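Local coordinates for protein transcriptional regulator (LacI family) (Clostridium acetobutylicum ATCC 824, PDB 3G85) that probably acts as a DNA-binding transcription factor of the LacI family, here represented by its periplasmic-binding-protein-like part without the N-terminal DNA-binding region, at residues A[123-128]-A[217-222]; A[117-122]-A[150-155]; A[162-167]-A[187-192]; A[131-136]-A[197-202]; A[229-232]-A[237-240]. All blocks are in the same frame, centred on the assembly; numbering follows the deposited sequence.

Overall arrangement
Running from the N terminus, the chain builds most of one parallel-sheet lobe and enters helix 111-124, where the first loops open. Contact 2 closes soonest, pairing that helix with helix 140-155. Contact 1 opens at the end of the helix and closes only at strand 219-224, so it crosses contact 2. Contact 4, nested within contact 1, also crosses contact 2 and joins strand 131-134 to helix 197-209; contact 3 is nested in turn inside contact 4, bringing the approaches to strands 165-167 and 191-194 together. Contact 5 follows in series, closing a short loop between helix 228-232 and strand 239-242. All five belong to the lobe built on the mixed sheet, a layered alpha/beta arrangement.

Contact 1: residues A[123-128]-A[217-222]; sequences AKKRYK and DIEIVA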
# COMPACT_ATOMS: atom_id res chain seq x y z
N ALA A 123 20.44 -3.22 7.55
CA ALA A 123 21.79 -3.68 7.12
C ALA A 123 22.84 -2.62 7.40
O ALA A 123 23.95 -2.94 7.84
CB ALA A 123 21.79 -4.02 5.66
N LYS A 124 22.47 -1.37 7.12
CA LYS A 124 23.32 -0.21 7.29
C LYS A 124 23.62 0.02 8.75
O LYS A 124 24.65 0.59 9.06
CB LYS A 124 22.60 1.02 6.75
CG LYS A 124 23.47 2.15 6.32
CD LYS A 124 22.73 2.93 5.22
CE LYS A 124 22.58 2.05 3.96
NZ LYS A 124 21.58 2.60 2.97
N LYS A 125 22.71 -0.40 9.63
CA LYS A 125 22.91 -0.30 11.10
C LYS A 125 23.52 -1.58 11.70
O LYS A 125 23.71 -1.67 12.91
CB LYS A 125 21.58 0.03 11.80
CG LYS A 125 20.98 1.31 11.28
CD LYS A 125 19.88 1.85 12.14
CE LYS A 125 19.36 3.18 11.56
NZ LYS A 125 18.74 4.00 12.63
N ARG A 126 23.82 -2.54 10.83
CA ARG A 126 24.49 -3.81 11.17
C ARG A 126 23.72 -4.68 12.16
O ARG A 126 24.32 -5.40 12.98
CB ARG A 126 25.93 -3.58 11.64
CG ARG A 126 26.81 -2.92 10.59
CD ARG A 126 28.08 -2.36 11.21
NE ARG A 126 28.98 -3.40 11.70
CZ ARG A 126 29.60 -4.30 10.94
NH1 ARG A 126 29.42 -4.35 9.61
NH2 ARG A 126 30.41 -5.19 11.52
N TYR A 127 22.39 -4.63 12.07
CA TYR A 127 21.57 -5.59 12.81
C TYR A 127 21.83 -6.98 12.28
O TYR A 127 22.03 -7.16 11.08
CB TYR A 127 20.08 -5.25 12.68
CG TYR A 127 19.68 -4.08 13.52
CD1 TYR A 127 19.52 -4.22 14.89
CD2 TYR A 127 19.43 -2.84 12.94
CE1 TYR A 127 19.15 -3.15 15.67
CE2 TYR A 127 19.06 -1.75 13.71
CZ TYR A 127 18.93 -1.92 15.07
OH TYR A 127 18.55 -0.87 15.86
N LYS A 128 21.80 -7.96 13.16
CA LYS A 128 22.15 -9.31 12.77
C LYS A 128 20.95 -10.23 12.60
O LYS A 128 21.06 -11.29 11.98
CB LYS A 128 23.21 -9.90 13.74
CG LYS A 128 24.60 -9.25 13.53
CD LYS A 128 25.24 -9.77 12.24
CE LYS A 128 26.36 -8.83 11.69
NZ LYS A 128 26.03 -8.19 10.36
N ASP A 217 16.25 -0.92 22.23
CA ASP A 217 15.97 -2.35 22.34
C ASP A 217 15.39 -2.94 21.06
O ASP A 217 15.72 -4.06 20.70
CB ASP A 217 15.03 -2.61 23.51
CG ASP A 217 15.61 -2.14 24.84
OD1 ASP A 217 16.86 -2.13 24.97
OD2 ASP A 217 14.82 -1.78 25.75
N ILE A 218 14.50 -2.19 20.40
CA ILE A 218 13.87 -2.62 19.14
C ILE A 218 13.76 -1.44 18.19
O ILE A 218 13.28 -0.36 18.59
CB ILE A 218 12.45 -3.24 19.34
CG1 ILE A 218 12.54 -4.52 20.18
CG2 ILE A 218 11.78 -3.56 17.98
CD1 ILE A 218 11.23 -5.21 20.39
N GLU A 219 14.20 -1.62 16.94
CA GLU A 219 14.02 -0.57 15.93
C GLU A 219 12.97 -1.01 14.90
O GLU A 219 12.98 -2.14 14.46
CB GLU A 219 15.34 -0.26 15.24
CG GLU A 219 15.27 1.07 14.53
CD GLU A 219 16.62 1.61 14.08
OE1 GLU A 219 17.68 1.23 14.66
OE2 GLU A 219 16.61 2.41 13.12
N ILE A 220 12.05 -0.11 14.56
CA ILE A 220 10.93 -0.49 13.68
C ILE A 220 11.00 0.26 12.36
O ILE A 220 11.33 1.43 12.33
CB ILE A 220 9.57 -0.15 14.36
CG1 ILE A 220 9.47 -0.87 15.71
CG2 ILE A 220 8.38 -0.50 13.40
CD1 ILE A 220 8.34 -0.37 16.67
N VAL A 221 10.67 -0.42 11.28
CA VAL A 221 10.42 0.24 9.99
C VAL A 221 9.08 -0.32 9.55
O VAL A 221 8.83 -1.51 9.66
CB VAL A 221 11.46 -0.06 8.91
CG1 VAL A 221 11.05 0.56 7.54
CG2 VAL A 221 12.82 0.53 9.34
N ALA A 222 8.20 0.56 9.08
CA ALA A 222 6.87 0.09 8.67
C ALA A 222 6.59 0.57 7.27
O ALA A 222 7.12 1.58 6.85
CB ALA A 222 5.83 0.63 9.60
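Lys125 and Tyr127 converge on the carboxylate of Glu219, closing the end of helix 111-124 onto strand 219-224 in an alpha/beta lobe of the periplasmic-binding-protein type. Each takes its own oxygen. Lys125 NZ forms a salt bridge with Glu219 OE2 at 2.7 Å, arriving on the syn side of the carboxylate and a little out of its plane. The donor to the other oxygen is the phenol: Tyr127 OH bonds to Glu219 OE1 at 2.6 Å, using the anti side. Because OE1 lies at the ring edge, near the ring plane, while ring and carboxylate planes stand 79° apart, the phenol meets the acid with no stacking. Two separate grips should restrict rotation of the carboxylate, and the lysine would be expected to favour its charged form. Glu219 reaches out with CG anti to the backbone N (chi1 -162°) and an extended chain, its carboxylate resting on Leu121. Behind the donors, a Schellman motif ends the helix: Arg126 takes a positive phi, and the turn that follows carries Tyr127 toward the strand. The phenol oxygen is also drawn close to the aliphatic root of its acceptor, with Tyr127 OH 3.3 Å from Glu219 CB.

Contact 2: residues A[117-122]-A[150-155]; sequences KASLLF and IETCHK
This is a helix-helix packing contact, largely buried, between helices 111-124 and 140-155 on one face of the mixed sheet. The two segments run roughly parallel, crossing at -31° with their axes 8.3 Å apart, and small residues permit that closeness. Ser119 is central: its side chain is directed at the facing helix and lies against Thr152 and Cys153. Methylene meets methyl unusually closely, with Ser119 CB 3.4 Å from Thr152 CG2. One step along, Leu120 adds its CD2 branch, which crosses the threonine at about a right angle and stops 3.7 Å from Thr152 CG2. The threonine can offer its methyl because CG2 lies anti to the backbone N, while OG1 turns back along its own helix to hydrogen-bond the carbonyl of Gly148. On the other flank, Ser119 OG approaches Cys153 SG to 3.2 Å. The same hydroxyl lies 3.2 Å from Cys153 N, at an angle too poor for a hydrogen bond. Phe149 also touches Ser119, and Ala118 rests on Val221 and Phe193 of the sheet below. Chemically, then, no clear hydrogen bond or salt bridge spans this interface, and between these segments the contact is mainly close packing of small side chains.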
# COMPACT_ATOMS: atom_id res chain seq x y z
N LYS A 117 14.48 -1.25 0.70
CA LYS A 117 14.91 -0.10 1.49
C LYS A 117 14.79 -0.33 3.00
O LYS A 117 15.63 0.15 3.75
CB LYS A 117 14.12 1.18 1.14
CG LYS A 117 14.26 1.68 -0.28
CD LYS A 117 13.57 3.06 -0.45
CE LYS A 117 13.38 3.33 -1.95
NZ LYS A 117 12.76 4.66 -2.21
N ALA A 118 13.71 -1.00 3.44
CA ALA A 118 13.54 -1.27 4.88
C ALA A 118 14.69 -2.18 5.35
O ALA A 118 15.34 -1.89 6.36
CB ALA A 118 12.20 -1.91 5.15
N SER A 119 14.96 -3.23 4.59
CA SER A 119 16.09 -4.12 4.89
C SER A 119 17.44 -3.43 4.93
O SER A 119 18.22 -3.63 5.87
CB SER A 119 16.14 -5.29 3.92
OG SER A 119 17.21 -6.14 4.33
N LEU A 120 17.73 -2.62 3.90
CA LEU A 120 19.01 -1.91 3.83
C LEU A 120 19.22 -0.92 4.97
O LEU A 120 20.35 -0.65 5.35
CB LEU A 120 19.22 -1.27 2.45
CG LEU A 120 19.35 -2.29 1.30
CD1 LEU A 120 19.36 -1.63 -0.09
CD2 LEU A 120 20.56 -3.24 1.46
N LEU A 121 18.13 -0.37 5.51
CA LEU A 121 18.26 0.51 6.67
C LEU A 121 18.80 -0.31 7.86
O LEU A 121 19.69 0.15 8.61
CB LEU A 121 16.91 1.16 7.03
CG LEU A 121 16.88 2.18 8.20
CD1 LEU A 121 15.74 3.12 8.13
CD2 LEU A 121 16.88 1.51 9.56
N PHE A 122 18.25 -1.50 8.05
CA PHE A 122 18.72 -2.41 9.10
C PHE A 122 20.17 -2.88 8.81
O PHE A 122 20.99 -2.94 9.74
CB PHE A 122 17.80 -3.63 9.22
CG PHE A 122 16.41 -3.31 9.78
CD1 PHE A 122 16.25 -2.33 10.76
CD2 PHE A 122 15.28 -3.99 9.32
CE1 PHE A 122 14.97 -2.02 11.28
CE2 PHE A 122 14.01 -3.71 9.86
CZ PHE A 122 13.87 -2.73 10.85
N ILE A 150 12.60 -9.64 2.90
CA ILE A 150 13.12 -10.95 3.29
C ILE A 150 14.38 -11.33 2.48
O ILE A 150 15.41 -11.67 3.07
CB ILE A 150 12.01 -12.05 3.15
CG1 ILE A 150 10.84 -11.77 4.10
CG2 ILE A 150 12.56 -13.46 3.37
CD1 ILE A 150 11.29 -11.43 5.48
N GLU A 151 14.28 -11.26 1.16
CA GLU A 151 15.40 -11.54 0.26
C GLU A 151 16.58 -10.61 0.48
O GLU A 151 17.74 -11.04 0.41
CB GLU A 151 14.96 -11.52 -1.21
CG GLU A 151 14.00 -12.68 -1.57
CD GLU A 151 13.46 -12.68 -3.00
OE1 GLU A 151 14.00 -11.98 -3.89
OE2 GLU A 151 12.47 -13.43 -3.24
N THR A 152 16.31 -9.33 0.73
CA THR A 152 17.36 -8.37 0.98
C THR A 152 18.03 -8.66 2.31
O THR A 152 19.25 -8.46 2.46
CB THR A 152 16.85 -6.91 0.86
OG1 THR A 152 16.25 -6.71 -0.44
CG2 THR A 152 17.98 -5.91 1.07
N CYS A 153 17.26 -9.13 3.28
CA CYS A 153 17.85 -9.48 4.56
C CYS A 153 18.83 -10.65 4.36
O CYS A 153 19.95 -10.58 4.85
CB CYS A 153 16.80 -9.85 5.59
SG CYS A 153 16.01 -8.41 6.32
N HIS A 154 18.38 -11.69 3.67
CA HIS A 154 19.23 -12.86 3.35
C HIS A 154 20.53 -12.44 2.64
O HIS A 154 21.60 -12.95 2.98
CB HIS A 154 18.48 -13.88 2.50
CG HIS A 154 17.26 -14.47 3.16
ND1 HIS A 154 16.31 -15.18 2.46
CD2 HIS A 154 16.85 -14.45 4.45
CE1 HIS A 154 15.36 -15.59 3.30
NE2 HIS A 154 15.66 -15.14 4.51
N LYS A 155 20.44 -11.53 1.67
CA LYS A 155 21.61 -11.03 0.95
C LYS A 155 22.57 -10.25 1.82
O LYS A 155 23.77 -10.18 1.50
CB LYS A 155 21.19 -10.18 -0.25
CG LYS A 155 20.56 -11.04 -1.29
CD LYS A 155 19.97 -10.29 -2.44
CE LYS A 155 19.19 -11.29 -3.27
NZ LYS A 155 18.94 -10.82 -4.66

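Contact 3: residues A[162-167]-A[187-192]; sequences ENHIIA and NTPKAL
His164 reaches across to Pro189 and Asn187, linking the approaches to strand 165-167, an outermost strand of the mixed sheet in this alpha/beta lobe, and to strand 191-194. Those two strands flank strand 131-134 and are parallel to it, so the contact spans the start of the strand between them, where Ala131 touches both His164 and Pro189. From CB the imidazole is launched with CG anti to its own carbonyl carbon (chi1 -66°), a torsion that turns the ring toward Pro189. CG itself is only loosely engaged, 4.1 Å from Pro189 CG. Contact tightens at the next atom: His164 ND1 comes within 3.3 Å of Pro189 CG and also lies near CD of the same ring. The proline thus sits over one face of the imidazole in a CH-pi interaction, with Pro189 CD 4.0 Å from the ring centroid and 29° off the ring normal. The two side chains meet at a slant. Beyond the proline, the far end of the imidazole passes the backbone of Asn187, whose own side chain leads away. His164 CE1 lies 3.3 Å from Asn187 O. Leu185, in the loop leading to Asn187, adds a further apolar neighbour to the histidine. Backbone bonds tie the neighbouring chain into the sheet: His164 pairs with Ala132, and just after Pro189, Lys190 pairs with Glu219 and Ala191 with Ala131. At the tip, His164 NE2 is 3.2 Å from Asn187 O, but the angle is too poor for a hydrogen bond.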
# COMPACT_ATOMS: atom_id res chain seq x y z
N GLU A 162 11.89 -18.24 10.52
CA GLU A 162 10.51 -18.38 10.04
C GLU A 162 9.49 -18.17 11.14
O GLU A 162 8.37 -17.71 10.90
CB GLU A 162 10.31 -19.77 9.44
CG GLU A 162 9.07 -19.91 8.58
CD GLU A 162 8.91 -21.34 8.08
OE1 GLU A 162 9.91 -22.11 8.13
OE2 GLU A 162 7.78 -21.68 7.66
N ASN A 163 9.87 -18.50 12.36
CA ASN A 163 8.98 -18.31 13.48
C ASN A 163 8.99 -16.87 13.96
O ASN A 163 8.23 -16.49 14.86
CB ASN A 163 9.34 -19.25 14.63
CG ASN A 163 10.62 -18.85 15.29
OD1 ASN A 163 11.65 -18.75 14.64
ND2 ASN A 163 10.56 -18.60 16.60
N HIS A 164 9.86 -16.04 13.38
CA HIS A 164 9.83 -14.61 13.71
C HIS A 164 9.08 -13.79 12.69
O HIS A 164 9.24 -12.60 12.65
CB HIS A 164 11.22 -14.02 13.91
CG HIS A 164 11.91 -14.57 15.11
ND1 HIS A 164 13.25 -14.36 15.35
CD2 HIS A 164 11.45 -15.33 16.13
CE1 HIS A 164 13.59 -14.96 16.48
NE2 HIS A 164 12.52 -15.55 16.97
N ILE A 165 8.32 -14.47 11.85
CA ILE A 165 7.33 -13.86 11.01
C ILE A 165 5.99 -14.18 11.67
O ILE A 165 5.63 -15.35 11.88
CB ILE A 165 7.43 -14.40 9.56
CG1 ILE A 165 8.77 -13.98 8.94
CG2 ILE A 165 6.30 -13.86 8.74
CD1 ILE A 165 9.20 -14.83 7.78
N ILE A 166 5.28 -13.12 12.06
CA ILE A 166 4.06 -13.26 12.86
C ILE A 166 2.91 -12.65 12.07
O ILE A 166 3.00 -11.47 11.67
CB ILE A 166 4.22 -12.50 14.22
CG1 ILE A 166 5.43 -13.05 15.00
CG2 ILE A 166 2.96 -12.54 15.05
CD1 ILE A 166 5.81 -12.23 16.22
N ALA A 167 1.87 -13.44 11.83
CA ALA A 167 0.67 -12.95 11.16
C ALA A 167 -0.03 -11.95 12.07
O ALA A 167 0.00 -12.10 13.31
CB ALA A 167 -0.27 -14.10 10.79
N ASN A 187 13.61 -15.44 22.32
CA ASN A 187 14.57 -14.49 21.78
C ASN A 187 13.88 -13.61 20.74
O ASN A 187 13.56 -14.09 19.65
CB ASN A 187 15.73 -15.24 21.11
CG ASN A 187 16.59 -16.01 22.09
OD1 ASN A 187 16.53 -17.24 22.14
ND2 ASN A 187 17.39 -15.28 22.89
N THR A 188 13.63 -12.35 21.09
CA THR A 188 13.07 -11.39 20.11
C THR A 188 14.20 -10.57 19.46
O THR A 188 15.00 -9.97 20.18
CB THR A 188 12.08 -10.40 20.77
OG1 THR A 188 12.83 -9.44 21.54
CG2 THR A 188 11.09 -11.12 21.69
N PRO A 189 14.26 -10.53 18.11
CA PRO A 189 15.27 -9.73 17.41
C PRO A 189 15.19 -8.25 17.74
O PRO A 189 14.21 -7.78 18.33
CB PRO A 189 14.93 -9.94 15.92
CG PRO A 189 14.19 -11.21 15.87
CD PRO A 189 13.38 -11.25 17.17
N LYS A 190 16.22 -7.51 17.35
CA LYS A 190 16.30 -6.10 17.65
C LYS A 190 15.80 -5.19 16.50
O LYS A 190 15.75 -3.97 16.65
CB LYS A 190 17.72 -5.72 18.04
CG LYS A 190 18.18 -6.27 19.42
CD LYS A 190 19.51 -5.65 19.81
CE LYS A 190 19.31 -4.29 20.50
NZ LYS A 190 20.22 -3.26 19.91
N ALA A 191 15.48 -5.80 15.37
CA ALA A 191 14.91 -5.09 14.23
C ALA A 191 13.54 -5.67 13.97
O ALA A 191 13.34 -6.90 14.09
CB ALA A 191 15.79 -5.25 13.01
N LEU A 192 12.59 -4.81 13.62
CA LEU A 192 11.25 -5.25 13.33
C LEU A 192 10.69 -4.54 12.10
O LEU A 192 10.66 -3.33 12.06
CB LEU A 192 10.34 -4.99 14.56
CG LEU A 192 8.85 -5.32 14.34
CD1 LEU A 192 8.61 -6.84 14.17
CD2 LEU A 192 8.01 -4.77 15.49

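Contact 4: residues A[131-136]-A[197-202]; sequences AAILTE and DSIALG
Helix 197-209 lies against the mixed sheet, and Ile199 in its first turn makes the contact with segment 131-136, a buried helix-on-sheet junction of the alpha/beta lobe. Ile199 works with two branches. Its CG2 methyl comes against the flank of the Ile133 methyl, the two side chains crossing at a slant, with Ile199 CG2 3.5 Å from Ile133 CG2. In both isoleucines CG2 lies anti to the backbone N, so each turns its short branch to the other while the longer branches run elsewhere. That longer branch of Ile199 is extended (chi2 173°) and delivers its CD1 farther along the chain, 3.7 Å from Thr135 CB. The same methyl lies 3.8 Å from Thr135 N, close above the backbone. That amide is hydrogen-bonded to Asn195 OD1, so its polar need is met beside the methyl. The threonine holds its CG2 in the crowded position between backbone N and carbonyl carbon, and Thr135 CG2 comes to 4.1 Å from Ile199 CD1. Around this core, Ile199 also rests on Cys194, and Ile133 touches Ala178 of helix 172-182, so two helices share this face of the sheet. Ser196 OG accepts a hydrogen bond from the backbone N of Ile199, helping to fix the first turn. The contact joins the C-terminal end of one parallel strand to the N-terminal turn of a helix, a packing arrangement characteristic of the layered, Rossmann-like lobes of periplasmic binding proteins.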
# COMPACT_ATOMS: atom_id res chain seq x y z
N ALA A 131 12.70 -9.49 12.96
CA ALA A 131 11.39 -10.11 12.93
C ALA A 131 10.48 -9.30 11.98
O ALA A 131 10.84 -8.18 11.60
CB ALA A 131 10.78 -10.16 14.32
N ALA A 132 9.36 -9.90 11.58
CA ALA A 132 8.41 -9.24 10.68
C ALA A 132 7.00 -9.56 11.14
O ALA A 132 6.66 -10.72 11.42
CB ALA A 132 8.63 -9.68 9.23
N ILE A 133 6.18 -8.52 11.29
CA ILE A 133 4.78 -8.70 11.58
C ILE A 133 4.04 -8.31 10.32
O ILE A 133 4.13 -7.15 9.87
CB ILE A 133 4.35 -7.84 12.76
CG1 ILE A 133 5.10 -8.28 14.05
CG2 ILE A 133 2.84 -7.93 12.96
CD1 ILE A 133 4.81 -7.35 15.22
N LEU A 134 3.32 -9.28 9.77
CA LEU A 134 2.71 -9.17 8.46
C LEU A 134 1.24 -9.45 8.48
O LEU A 134 0.80 -10.55 8.86
CB LEU A 134 3.37 -10.16 7.49
CG LEU A 134 4.90 -10.05 7.33
CD1 LEU A 134 5.43 -11.22 6.48
CD2 LEU A 134 5.36 -8.70 6.74
N THR A 135 0.48 -8.47 8.02
CA THR A 135 -0.89 -8.71 7.65
C THR A 135 -0.96 -9.42 6.28
O THR A 135 -0.09 -9.23 5.41
CB THR A 135 -1.67 -7.42 7.68
OG1 THR A 135 -3.07 -7.72 7.54
CG2 THR A 135 -1.19 -6.44 6.55
N GLU A 136 -1.97 -10.27 6.09
CA GLU A 136 -2.04 -11.11 4.87
C GLU A 136 -2.04 -10.27 3.58
O GLU A 136 -2.66 -9.20 3.53
CB GLU A 136 -3.28 -12.02 4.91
CG GLU A 136 -4.59 -11.24 4.75
CD GLU A 136 -5.82 -12.15 4.69
OE1 GLU A 136 -5.72 -13.28 4.12
OE2 GLU A 136 -6.88 -11.72 5.20
N ASP A 197 1.58 0.53 8.69
CA ASP A 197 1.78 1.50 9.77
C ASP A 197 0.78 1.31 10.90
O ASP A 197 1.14 1.55 12.05
CB ASP A 197 1.70 2.94 9.27
CG ASP A 197 0.35 3.24 8.64
OD1 ASP A 197 0.06 2.62 7.59
OD2 ASP A 197 -0.45 4.02 9.23
N SER A 198 -0.43 0.81 10.63
CA SER A 198 -1.40 0.58 11.71
C SER A 198 -0.86 -0.49 12.65
O SER A 198 -0.98 -0.40 13.87
CB SER A 198 -2.76 0.10 11.17
OG SER A 198 -3.40 1.18 10.51
N ILE A 199 -0.24 -1.51 12.06
CA ILE A 199 0.37 -2.57 12.83
C ILE A 199 1.46 -1.96 13.71
O ILE A 199 1.55 -2.25 14.91
CB ILE A 199 0.89 -3.69 11.90
CG1 ILE A 199 -0.29 -4.55 11.40
CG2 ILE A 199 1.98 -4.52 12.59
CD1 ILE A 199 0.11 -5.56 10.38
N ALA A 200 2.30 -1.12 13.12
CA ALA A 200 3.41 -0.50 13.86
C ALA A 200 2.92 0.37 15.03
O ALA A 200 3.52 0.37 16.11
CB ALA A 200 4.28 0.33 12.91
N LEU A 201 1.83 1.08 14.82
CA LEU A 201 1.29 1.92 15.90
C LEU A 201 0.80 1.09 17.09
O LEU A 201 1.04 1.45 18.26
CB LEU A 201 0.16 2.81 15.40
CG LEU A 201 0.62 3.90 14.42
CD1 LEU A 201 -0.64 4.57 13.83
CD2 LEU A 201 1.65 4.90 15.07
N GLY A 202 0.18 -0.05 16.79
CA GLY A 202 -0.24 -0.98 17.84
C GLY A 202 0.95 -1.59 18.58
O GLY A 202 0.93 -1.74 19.81

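Contact 5: residues A[229-232]-A[237-240]; sequences EYTE and PVTI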
# COMPACT_ATOMS: atom_id res chain seq x y z
N GLU A 229 0.97 11.51 8.86
CA GLU A 229 1.09 12.23 10.12
C GLU A 229 1.00 11.34 11.38
O GLU A 229 1.52 11.72 12.45
CB GLU A 229 0.08 13.40 10.20
CG GLU A 229 0.59 14.61 9.42
CD GLU A 229 -0.18 15.89 9.67
OE1 GLU A 229 -0.90 16.01 10.69
OE2 GLU A 229 -0.05 16.79 8.81
N TYR A 230 0.31 10.21 11.28
CA TYR A 230 0.19 9.33 12.45
C TYR A 230 1.55 8.80 12.88
O TYR A 230 1.85 8.69 14.07
CB TYR A 230 -0.81 8.19 12.22
CG TYR A 230 -2.24 8.64 12.20
CD1 TYR A 230 -2.91 8.98 13.38
CD2 TYR A 230 -2.95 8.72 11.00
CE1 TYR A 230 -4.25 9.40 13.37
CE2 TYR A 230 -4.30 9.14 10.97
CZ TYR A 230 -4.93 9.47 12.16
OH TYR A 230 -6.23 9.89 12.14
N THR A 231 2.39 8.46 11.91
CA THR A 231 3.72 7.96 12.23
C THR A 231 4.74 9.10 12.37
O THR A 231 5.80 8.91 12.99
CB THR A 231 4.21 6.96 11.16
OG1 THR A 231 4.04 7.54 9.85
CG2 THR A 231 3.41 5.64 11.24
N GLU A 232 4.42 10.29 11.83
CA GLU A 232 5.33 11.45 12.01
C GLU A 232 5.37 11.85 13.48
O GLU A 232 6.42 12.16 14.02
CB GLU A 232 4.89 12.66 11.18
CG GLU A 232 5.92 13.83 11.20
CD GLU A 232 5.54 15.02 10.35
OE1 GLU A 232 4.48 15.00 9.70
OE2 GLU A 232 6.30 16.02 10.36
N PRO A 237 8.20 8.73 16.94
CA PRO A 237 8.01 8.70 15.50
C PRO A 237 8.55 7.40 14.90
O PRO A 237 9.57 6.85 15.35
CB PRO A 237 8.77 9.94 15.02
CG PRO A 237 8.63 10.90 16.22
CD PRO A 237 8.90 9.97 17.35
N VAL A 238 7.83 6.88 13.92
CA VAL A 238 8.14 5.63 13.26
C VAL A 238 8.66 5.91 11.86
O VAL A 238 8.00 6.59 11.04
CB VAL A 238 6.87 4.76 13.15
CG1 VAL A 238 7.14 3.40 12.40
CG2 VAL A 238 6.28 4.53 14.50
N THR A 239 9.83 5.34 11.57
CA THR A 239 10.37 5.38 10.22
C THR A 239 9.53 4.54 9.28
O THR A 239 9.16 3.41 9.61
CB THR A 239 11.82 4.91 10.20
OG1 THR A 239 12.61 5.94 10.80
CG2 THR A 239 12.30 4.65 8.74
N ILE A 240 9.22 5.11 8.14
CA ILE A 240 8.41 4.41 7.14
C ILE A 240 8.98 4.40 5.73
O ILE A 240 9.77 5.26 5.32
CB ILE A 240 6.98 5.01 7.04
CG1 ILE A 240 7.04 6.46 6.47
CG2 ILE A 240 6.23 4.93 8.38
CD1 ILE A 240 5.63 7.09 6.22
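Thr231 O, in the last turn of helix 228-232, is gripped from several directions. The principal bond comes from Val238 N at 3.0 Å, nearly straight at 161° and in the carbonyl plane. Ser234 OG adds a weak hydrogen bond, and Pro237 CA makes a longer CA-H...O contact with Thr231 O at 3.4 Å. Next along the chain, Glu232 O lies 3.4 Å from Pro237 CG, so the pyrrolidine ring is set against the helix's closing carbonyls. The side chain of Thr231 then packs on Val238 and Ile240. Its CB lies 4.0 Å from Val238 CB, and its hydroxyl oxygen, Thr231 OG1, 3.7 Å from Ile240 CG2. With chi1 at 50°, the threonine hydroxyl sits between its backbone N and carbonyl carbon, where it bonds to the carbonyl of Arg228 and to the guanidinium of Arg279. Arg279 NH1 also donates to Val238 O, tying helix and strand together from a third partner. A buried hydroxyl and two backbone carbonyls are thereby satisfied beside the apolar packing. The contact joins the helix to the second strand of a beta-alpha-beta unit, made of strand 219-224, helix 228-232 and parallel strand 239-242.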